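Local coordinates for quinonprotein alcohol dehydrogenase-like protein (Bacteroides thetaiotaomicron VPI-5482, PDB 4R5O) that is of unknown function but binds calcium ions and joins an immunoglobulin-like domain to a seven-bladed beta-propeller, at residues Val332-Glu337 against Leu379-Gly384; Glu337-Leu342 against Ile349-Leu354; Ser372-Leu377 against Glu417-Gln422. All blocks are in the same frame, centred on the assembly; numbering follows the deposited sequence.

Contact 1 (Val332-Glu337 against Leu379-Gly384)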
loop_
_atom_site.group_PDB
_atom_site.type_symbol
_atom_site.label_atom_id
_atom_site.label_comp_id
_atom_site.label_asym_id
_atom_site.label_seq_id
_atom_site.Cartn_x
_atom_site.Cartn_y
_atom_site.Cartn_z
ATOM N N VAL A 332 -5.223 11.054 -11.936
ATOM C CA VAL A 332 -5.765 9.711 -12.018
ATOM C C VAL A 332 -6.688 9.691 -13.232
ATOM O O VAL A 332 -7.443 10.631 -13.460
ATOM C CB VAL A 332 -6.440 9.197 -10.712
ATOM C CG1 VAL A 332 -7.712 9.965 -10.362
ATOM C CG2 VAL A 332 -6.707 7.692 -10.783
ATOM N N ALA A 333 -6.563 8.629 -14.038
ATOM C CA ALA A 333 -7.351 8.414 -15.237
ATOM C C ALA A 333 -8.409 7.340 -15.020
ATOM O O ALA A 333 -8.203 6.364 -14.302
ATOM C CB ALA A 333 -6.440 8.016 -16.383
ATOM N N SER A 334 -9.550 7.538 -15.655
ATOM C CA SER A 334 -10.650 6.600 -15.685
ATOM C C SER A 334 -10.403 5.560 -16.762
ATOM O O SER A 334 -9.899 5.896 -17.838
ATOM C CB SER A 334 -11.961 7.337 -15.926
ATOM O OG SER A 334 -13.032 6.418 -16.043
ATOM N N GLU A 335 -10.743 4.292 -16.469
ATOM C CA GLU A 335 -10.614 3.175 -17.414
ATOM C C GLU A 335 -11.881 3.010 -18.231
ATOM O O GLU A 335 -11.858 2.341 -19.261
ATOM C CB GLU A 335 -10.304 1.867 -16.674
ATOM C CG GLU A 335 -8.914 1.794 -16.063
ATOM C CD GLU A 335 -8.612 0.578 -15.199
ATOM O OE1 GLU A 335 -9.522 -0.253 -14.951
ATOM O OE2 GLU A 335 -7.469 0.512 -14.689
ATOM N N THR A 336 -12.984 3.632 -17.778
ATOM C CA THR A 336 -14.310 3.498 -18.382
ATOM C C THR A 336 -14.810 4.802 -19.025
ATOM O O THR A 336 -15.734 4.743 -19.838
ATOM C CB THR A 336 -15.317 3.045 -17.310
ATOM O OG1 THR A 336 -15.407 4.033 -16.275
ATOM C CG2 THR A 336 -14.951 1.699 -16.703
ATOM N N GLU A 337 -14.226 5.959 -18.673
ATOM C CA GLU A 337 -14.624 7.247 -19.241
ATOM C C GLU A 337 -13.391 8.032 -19.688
ATOM O O GLU A 337 -12.312 7.825 -19.159
ATOM C CB GLU A 337 -15.463 8.068 -18.250
ATOM C CG GLU A 337 -16.845 7.472 -18.025
ATOM C CD GLU A 337 -17.832 8.174 -17.112
ATOM O OE1 GLU A 337 -17.666 9.383 -16.835
ATOM O OE2 GLU A 337 -18.821 7.514 -16.724
ATOM N N LEU A 379 -8.742 6.511 -7.898
ATOM C CA LEU A 379 -10.070 6.295 -8.420
ATOM C C LEU A 379 -10.416 4.851 -8.338
ATOM O O LEU A 379 -9.577 3.988 -8.619
ATOM C CB LEU A 379 -10.177 6.783 -9.873
ATOM C CG LEU A 379 -11.587 6.937 -10.459
ATOM C CD1 LEU A 379 -12.245 8.206 -9.953
ATOM C CD2 LEU A 379 -11.518 7.057 -11.960
ATOM N N ASN A 380 -11.662 4.589 -7.942
ATOM C CA ASN A 380 -12.253 3.268 -7.949
ATOM C C ASN A 380 -12.815 3.050 -9.351
ATOM O O ASN A 380 -13.769 3.733 -9.720
ATOM C CB ASN A 380 -13.290 3.147 -6.851
ATOM C CG ASN A 380 -13.875 1.773 -6.720
ATOM O OD1 ASN A 380 -14.219 1.112 -7.693
ATOM N ND2 ASN A 380 -14.058 1.336 -5.495
ATOM N N GLN A 381 -12.219 2.131 -10.135
ATOM C CA GLN A 381 -12.588 1.917 -11.524
ATOM C C GLN A 381 -13.921 1.126 -11.689
ATOM O O GLN A 381 -14.394 1.019 -12.813
ATOM C CB GLN A 381 -11.465 1.187 -12.263
ATOM C CG GLN A 381 -10.128 1.935 -12.273
ATOM C CD GLN A 381 -10.114 3.293 -12.946
ATOM O OE1 GLN A 381 -10.991 3.645 -13.746
ATOM N NE2 GLN A 381 -9.051 4.052 -12.688
ATOM N N GLN A 382 -14.560 0.654 -10.618
ATOM C CA GLN A 382 -15.835 -0.075 -10.732
ATOM C C GLN A 382 -17.024 0.844 -10.446
ATOM O O GLN A 382 -18.069 0.696 -11.086
ATOM C CB GLN A 382 -15.866 -1.287 -9.781
ATOM C CG GLN A 382 -14.866 -2.380 -10.193
ATOM C CD GLN A 382 -14.615 -3.466 -9.175
ATOM O OE1 GLN A 382 -14.740 -3.263 -7.960
ATOM N NE2 GLN A 382 -14.108 -4.606 -9.646
ATOM N N SER A 383 -16.864 1.810 -9.514
ATOM C CA SER A 383 -17.916 2.761 -9.119
ATOM C C SER A 383 -17.704 4.183 -9.663
ATOM O O SER A 383 -18.652 4.962 -9.709
ATOM C CB SER A 383 -17.970 2.841 -7.601
ATOM O OG SER A 383 -16.707 3.237 -7.086
ATOM N N GLY A 384 -16.476 4.529 -10.010
ATOM C CA GLY A 384 -16.130 5.869 -10.480
ATOM C C GLY A 384 -15.827 6.837 -9.345
ATOM O O GLY A 384 -15.645 8.031 -9.579
#
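Two successive turns fold Q381 toward E335: CG sits beside its own backbone N (chi1 -60°), and a second bend at chi2 (-61°) swings the terminal amide up to the backbone of 333-335. E335 starts from a similar first torsion but stays extended beyond CG, which lays its carboxylate on the amide, the planes 14° apart. E335 CG is 3.7 Å from Q381 CD, and E335 OE1 rests 3.5 Å from Q381 CG.

The amide uses both its ends. NE2 gives a hydrogen bond of 2.9 Å to A333 O, lying in the carbonyl plane of A333. OE1 takes the backbone N of E335 at 2.8 Å, a donor that stands above the amide carbonyl plane. Beside these two bonds the packing is apolar: V332 CG2 packs 3.7 Å from L379 CB, the two side chains crossing at about a right angle, while L379 CD2 reaches S334 CA at 3.9 Å.

Each turn also has its own internal brace. S334 OG accepts from the backbone N of E337 (2.9 Å) and of T336, an ST turn and ST motif; N380 OD1 accepts likewise from Q382 and S383, an Asx turn and Asx motif. The contact thus joins the turn after strand 332-333 to the turn after strand 371-379, in neighbouring blades of the propeller.

Putting a leucine in place of Q381 would probably leave A333 O and the N-H of E335 without these mates and let the E335 carboxylate swing away. The amide's rotation is settled by its partners: turned over, it would set oxygen against the A333 carbonyl and NH2 against the E335 N-H.

Contact 2 (Glu337-Leu342 against Ile349-Leu354)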
loop_
_atom_site.group_PDB
_atom_site.type_symbol
_atom_site.label_atom_id
_atom_site.label_comp_id
_atom_site.label_asym_id
_atom_site.label_seq_id
_atom_site.Cartn_x
_atom_site.Cartn_y
_atom_site.Cartn_z
ATOM N N GLU A 337 -14.226 5.959 -18.673
ATOM C CA GLU A 337 -14.624 7.247 -19.241
ATOM C C GLU A 337 -13.391 8.032 -19.688
ATOM O O GLU A 337 -12.312 7.825 -19.159
ATOM C CB GLU A 337 -15.463 8.068 -18.250
ATOM C CG GLU A 337 -16.845 7.472 -18.025
ATOM C CD GLU A 337 -17.832 8.174 -17.112
ATOM O OE1 GLU A 337 -17.666 9.383 -16.835
ATOM O OE2 GLU A 337 -18.821 7.514 -16.724
ATOM N N ASN A 338 -13.553 8.912 -20.683
ATOM C CA ASN A 338 -12.496 9.747 -21.277
ATOM C C ASN A 338 -12.231 10.952 -20.373
ATOM O O ASN A 338 -12.466 12.119 -20.740
ATOM C CB ASN A 338 -12.922 10.171 -22.685
ATOM C CG ASN A 338 -13.221 8.998 -23.581
ATOM O OD1 ASN A 338 -12.426 8.043 -23.701
ATOM N ND2 ASN A 338 -14.360 9.075 -24.258
ATOM N N ILE A 339 -11.735 10.639 -19.169
ATOM C CA ILE A 339 -11.522 11.567 -18.074
ATOM C C ILE A 339 -10.152 11.379 -17.395
ATOM O O ILE A 339 -9.645 10.261 -17.239
ATOM C CB ILE A 339 -12.674 11.305 -17.047
ATOM C CG1 ILE A 339 -13.997 11.895 -17.545
ATOM C CG2 ILE A 339 -12.379 11.825 -15.641
ATOM C CD1 ILE A 339 -15.186 11.505 -16.698
ATOM N N ILE A 340 -9.600 12.512 -16.944
ATOM C CA ILE A 340 -8.431 12.608 -16.081
ATOM C C ILE A 340 -8.770 13.614 -14.979
ATOM O O ILE A 340 -9.223 14.726 -15.265
ATOM C CB ILE A 340 -7.092 12.945 -16.784
ATOM C CG1 ILE A 340 -6.796 11.956 -17.927
ATOM C CG2 ILE A 340 -5.942 13.007 -15.746
ATOM C CD1 ILE A 340 -5.634 12.277 -18.762
ATOM N N TYR A 341 -8.601 13.200 -13.733
ATOM C CA TYR A 341 -8.733 14.080 -12.587
ATOM C C TYR A 341 -7.346 14.634 -12.246
ATOM O O TYR A 341 -6.388 13.861 -12.218
ATOM C CB TYR A 341 -9.367 13.363 -11.392
ATOM C CG TYR A 341 -10.789 12.919 -11.617
ATOM C CD1 TYR A 341 -11.856 13.786 -11.394
ATOM C CD2 TYR A 341 -11.080 11.612 -11.992
ATOM C CE1 TYR A 341 -13.174 13.376 -11.592
ATOM C CE2 TYR A 341 -12.397 11.189 -12.173
ATOM C CZ TYR A 341 -13.440 12.080 -11.982
ATOM O OH TYR A 341 -14.738 11.673 -12.128
ATOM N N LEU A 342 -7.222 15.949 -12.027
ATOM C CA LEU A 342 -5.941 16.556 -11.668
ATOM C C LEU A 342 -6.195 17.671 -10.646
ATOM O O LEU A 342 -7.301 18.203 -10.582
ATOM C CB LEU A 342 -5.125 17.064 -12.888
ATOM C CG LEU A 342 -5.633 18.158 -13.843
ATOM C CD1 LEU A 342 -4.543 18.535 -14.804
ATOM C CD2 LEU A 342 -6.834 17.718 -14.670
ATOM N N ILE A 349 -9.975 20.284 -7.663
ATOM C CA ILE A 349 -9.857 19.141 -8.546
ATOM C C ILE A 349 -10.557 19.519 -9.810
ATOM O O ILE A 349 -11.649 20.089 -9.783
ATOM C CB ILE A 349 -10.403 17.840 -7.879
ATOM C CG1 ILE A 349 -9.466 17.439 -6.711
ATOM C CG2 ILE A 349 -10.538 16.661 -8.872
ATOM C CD1 ILE A 349 -10.090 16.680 -5.683
ATOM N N TYR A 350 -9.870 19.274 -10.915
ATOM C CA TYR A 350 -10.348 19.463 -12.263
ATOM C C TYR A 350 -10.594 18.109 -12.892
ATOM O O TYR A 350 -9.809 17.184 -12.684
ATOM C CB TYR A 350 -9.347 20.291 -13.069
ATOM C CG TYR A 350 -9.316 21.751 -12.676
ATOM C CD1 TYR A 350 -8.561 22.186 -11.589
ATOM C CD2 TYR A 350 -10.029 22.701 -13.399
ATOM C CE1 TYR A 350 -8.544 23.526 -11.211
ATOM C CE2 TYR A 350 -10.007 24.049 -13.038
ATOM C CZ TYR A 350 -9.260 24.457 -11.943
ATOM O OH TYR A 350 -9.206 25.786 -11.580
ATOM N N LYS A 351 -11.723 17.974 -13.591
ATOM C CA LYS A 351 -12.089 16.767 -14.339
ATOM C C LYS A 351 -11.869 17.067 -15.806
ATOM O O LYS A 351 -12.703 17.736 -16.424
ATOM C CB LYS A 351 -13.530 16.310 -14.041
ATOM C CG LYS A 351 -13.938 15.084 -14.832
ATOM C CD LYS A 351 -15.296 14.497 -14.452
ATOM C CE LYS A 351 -16.501 15.234 -14.954
ATOM N NZ LYS A 351 -17.743 14.534 -14.539
ATOM N N TYR A 352 -10.692 16.670 -16.336
ATOM C CA TYR A 352 -10.348 16.896 -17.730
ATOM C C TYR A 352 -10.949 15.813 -18.584
ATOM O O TYR A 352 -10.718 14.631 -18.367
ATOM C CB TYR A 352 -8.826 16.978 -17.953
ATOM C CG TYR A 352 -8.416 17.099 -19.411
ATOM C CD1 TYR A 352 -8.801 18.200 -20.180
ATOM C CD2 TYR A 352 -7.588 16.150 -20.004
ATOM C CE1 TYR A 352 -8.421 18.323 -21.519
ATOM C CE2 TYR A 352 -7.191 16.269 -21.339
ATOM C CZ TYR A 352 -7.609 17.361 -22.091
ATOM O OH TYR A 352 -7.220 17.508 -23.399
ATOM N N ILE A 353 -11.686 16.244 -19.593
ATOM C CA ILE A 353 -12.309 15.363 -20.559
ATOM C C ILE A 353 -11.465 15.459 -21.798
ATOM O O ILE A 353 -11.464 16.491 -22.458
ATOM C CB ILE A 353 -13.791 15.741 -20.755
ATOM C CG1 ILE A 353 -14.540 15.594 -19.392
ATOM C CG2 ILE A 353 -14.408 14.842 -21.829
ATOM C CD1 ILE A 353 -15.859 16.370 -19.235
ATOM N N LEU A 354 -10.692 14.406 -22.062
ATOM C CA LEU A 354 -9.769 14.281 -23.188
ATOM C C LEU A 354 -10.337 14.955 -24.457
ATOM O O LEU A 354 -11.444 14.618 -24.890
ATOM C CB LEU A 354 -9.460 12.783 -23.487
ATOM C CG LEU A 354 -9.144 11.841 -22.336
ATOM C CD1 LEU A 354 -9.054 10.385 -22.824
ATOM C CD2 LEU A 354 -7.906 12.266 -21.582
#
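K351 lays its methylene chain alongside the Y341 ring, both side chains pointing the same way. This happens on one face of a beta hairpin, the antiparallel pair 339-343 and 349-353 of a propeller blade, whose short strand segments run at 158° to each other. With CG anti to the backbone N (chi1 179°), K351 passes CG within 3.7 Å of I339 CG2 before CD comes 3.7 Å from Y341 OH. I339 CG2 sits over one face of the Y341 ring, toward its rim, and the K351 carbons come in obliquely from that same side. E337 OE1 is too far from K351 NZ to pair, though its charge may still be felt there.

I340 with Y352 and L342 with Y350 are hydrogen-bonded pairs, and Y341 with K351 is a non-hydrogen-bonded one. The other face carries I340, L342, Y350 and Y352; there L342 CD2 packs 3.9 Å from Y352 CB, and Y350 stacks on F316 beyond the hairpin. Just beyond I353 the chain reaches the calcium site: the I353 side chain is about 4 Å from that of D356, a calcium ligand.

At this same end N338, centre of an inverse gamma turn, offers its O to L354 N at 3.2 Å in a bent bond, and L354 CD2 closes against I340 CD1 at 3.6 Å.

Contact 3 (Ser372-Leu377 against Glu417-Gln422)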
loop_
_atom_site.group_PDB
_atom_site.type_symbol
_atom_site.label_atom_id
_atom_site.label_comp_id
_atom_site.label_asym_id
_atom_site.label_seq_id
_atom_site.Cartn_x
_atom_site.Cartn_y
_atom_site.Cartn_z
ATOM N N SER A 372 -5.430 21.598 1.923
ATOM C CA SER A 372 -4.698 21.257 0.713
ATOM C C SER A 372 -4.729 19.743 0.496
ATOM O O SER A 372 -4.946 18.991 1.449
ATOM C CB SER A 372 -3.261 21.776 0.786
ATOM O OG SER A 372 -2.577 21.271 1.919
ATOM N N ILE A 373 -4.564 19.314 -0.780
ATOM C CA ILE A 373 -4.537 17.910 -1.199
ATOM C C ILE A 373 -3.076 17.501 -1.124
ATOM O O ILE A 373 -2.229 18.111 -1.775
ATOM C CB ILE A 373 -5.214 17.725 -2.584
ATOM C CG1 ILE A 373 -6.713 18.139 -2.457
ATOM C CG2 ILE A 373 -5.055 16.268 -3.095
ATOM C CD1 ILE A 373 -7.474 18.237 -3.679
ATOM N N THR A 374 -2.775 16.532 -0.256
ATOM C CA THR A 374 -1.406 16.167 0.115
ATOM C C THR A 374 -0.989 14.732 -0.276
ATOM O O THR A 374 0.009 14.228 0.241
ATOM C CB THR A 374 -1.275 16.308 1.636
ATOM O OG1 THR A 374 -2.297 15.519 2.270
ATOM C CG2 THR A 374 -1.378 17.782 2.098
ATOM N N ALA A 375 -1.693 14.107 -1.221
ATOM C CA ALA A 375 -1.361 12.771 -1.706
ATOM C C ALA A 375 -1.884 12.594 -3.100
ATOM O O ALA A 375 -2.772 13.367 -3.482
ATOM C CB ALA A 375 -1.928 11.707 -0.791
ATOM N N PRO A 376 -1.377 11.615 -3.910
ATOM C CA PRO A 376 -1.939 11.434 -5.259
ATOM C C PRO A 376 -3.413 11.041 -5.228
ATOM O O PRO A 376 -3.856 10.391 -4.281
ATOM C CB PRO A 376 -1.096 10.303 -5.845
ATOM C CG PRO A 376 -0.539 9.613 -4.723
ATOM C CD PRO A 376 -0.315 10.624 -3.652
ATOM N N LEU A 377 -4.173 11.453 -6.254
ATOM C CA LEU A 377 -5.573 11.053 -6.382
ATOM C C LEU A 377 -5.682 9.578 -6.682
ATOM O O LEU A 377 -4.798 9.017 -7.343
ATOM C CB LEU A 377 -6.270 11.845 -7.496
ATOM C CG LEU A 377 -6.403 13.365 -7.373
ATOM C CD1 LEU A 377 -6.912 13.960 -8.677
ATOM C CD2 LEU A 377 -7.301 13.751 -6.197
ATOM N N GLU A 417 -3.065 12.919 12.600
ATOM C CA GLU A 417 -1.734 13.500 12.426
ATOM C C GLU A 417 -0.882 12.770 11.379
ATOM O O GLU A 417 0.161 13.300 10.962
ATOM C CB GLU A 417 -0.995 13.472 13.765
ATOM C CG GLU A 417 -1.582 14.437 14.780
ATOM C CD GLU A 417 -0.966 14.401 16.162
ATOM O OE1 GLU A 417 -0.439 13.335 16.561
ATOM O OE2 GLU A 417 -1.093 15.419 16.881
ATOM N N SER A 418 -1.318 11.577 10.953
ATOM C CA SER A 418 -0.593 10.768 9.987
ATOM C C SER A 418 -1.272 10.864 8.615
ATOM O O SER A 418 -2.394 10.386 8.430
ATOM C CB SER A 418 -0.486 9.320 10.466
ATOM O OG SER A 418 -1.756 8.759 10.751
ATOM N N VAL A 419 -0.571 11.512 7.658
ATOM C CA VAL A 419 -1.015 11.722 6.272
ATOM C C VAL A 419 -0.941 10.407 5.472
ATOM O O VAL A 419 0.154 9.840 5.356
ATOM C CB VAL A 419 -0.191 12.824 5.548
ATOM C CG1 VAL A 419 -0.742 13.092 4.155
ATOM C CG2 VAL A 419 -0.156 14.118 6.359
ATOM N N PRO A 420 -2.058 9.937 4.864
ATOM C CA PRO A 420 -1.959 8.745 4.014
ATOM C C PRO A 420 -1.185 9.099 2.742
ATOM O O PRO A 420 -1.359 10.197 2.195
ATOM C CB PRO A 420 -3.412 8.332 3.748
ATOM C CG PRO A 420 -4.244 9.445 4.246
ATOM C CD PRO A 420 -3.422 10.506 4.863
ATOM N N SER A 421 -0.270 8.215 2.324
ATOM C CA SER A 421 0.594 8.483 1.168
ATOM C C SER A 421 0.064 7.871 -0.130
ATOM O O SER A 421 0.413 8.349 -1.222
ATOM C CB SER A 421 1.997 7.944 1.427
ATOM O OG SER A 421 1.984 6.565 1.757
ATOM N N GLN A 422 -0.763 6.817 -0.006
ATOM C CA GLN A 422 -1.295 6.069 -1.131
ATOM C C GLN A 422 -2.518 5.245 -0.738
ATOM O O GLN A 422 -2.627 4.862 0.410
ATOM C CB GLN A 422 -0.175 5.150 -1.609
ATOM C CG GLN A 422 -0.476 4.368 -2.835
ATOM C CD GLN A 422 0.766 3.755 -3.298
ATOM O OE1 GLN A 422 1.779 3.804 -2.614
ATOM N NE2 GLN A 422 0.716 3.196 -4.483
#
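The P376 ring meets the carbonyl oxygen of S421 at its CD corner: the oxygen lies outside the ring, not over its middle, with CD at 3.4 Å and CG at 3.8 Å. The peptide carbonyl of P420 is used in much the same manner, its O standing 3.4 Å from A375 CB. The P420 ring itself turns elsewhere, onto T389, S398 and I400.

The third touch is between side chains. V419 puts CG1 anti to its backbone N (chi1 -176°), and that methyl comes 3.4 Å from T374 OG1, the two side chains crossing at about a right angle. The T374 hydroxyl has its polar partner in T391 OG1, with which it forms a hydrogen bond, and meets V419 CG1 only by van der Waals contact. Everything between 372-377 and 417-422 is van der Waals contact, methyls and ring carbons against oxygens, over a small area. A polyether molecule, probably from the crystallisation liquor, also lies against the P376 side chain.

The segment 417-422 is the crossing from strand 409-416, the last strand of its own blade, to strand 422-424, which pairs with 103-108 in the closing blade; backbone bonds of S421 and Q422 to V107 begin that pairing. Strand 371-379, an end strand of the 371-416 sheet next to strand 386-392, borders this crossing.

In the fold
Contacts 1 and 2 lie close, their centres 10 Å apart, while contact 3 is about 19 Å from the first and 20 Å from the second. Strands 332-333 and 339-343 are neighbours in one sheet. Contact 2 starts at E337, where the first segment of contact 1 ends, and closes before its second begins; the segments of contacts 1 and 3 alternate along the chain. Strand 371-379 ties them together: L377 packs on V332 and Y341, and I373 on I349. The set therefore leads from a hairpin within one blade, across to the next, and on to strand 422-424, which joins strands 103-108, 111-116 and 121-123 and so closes the propeller ring.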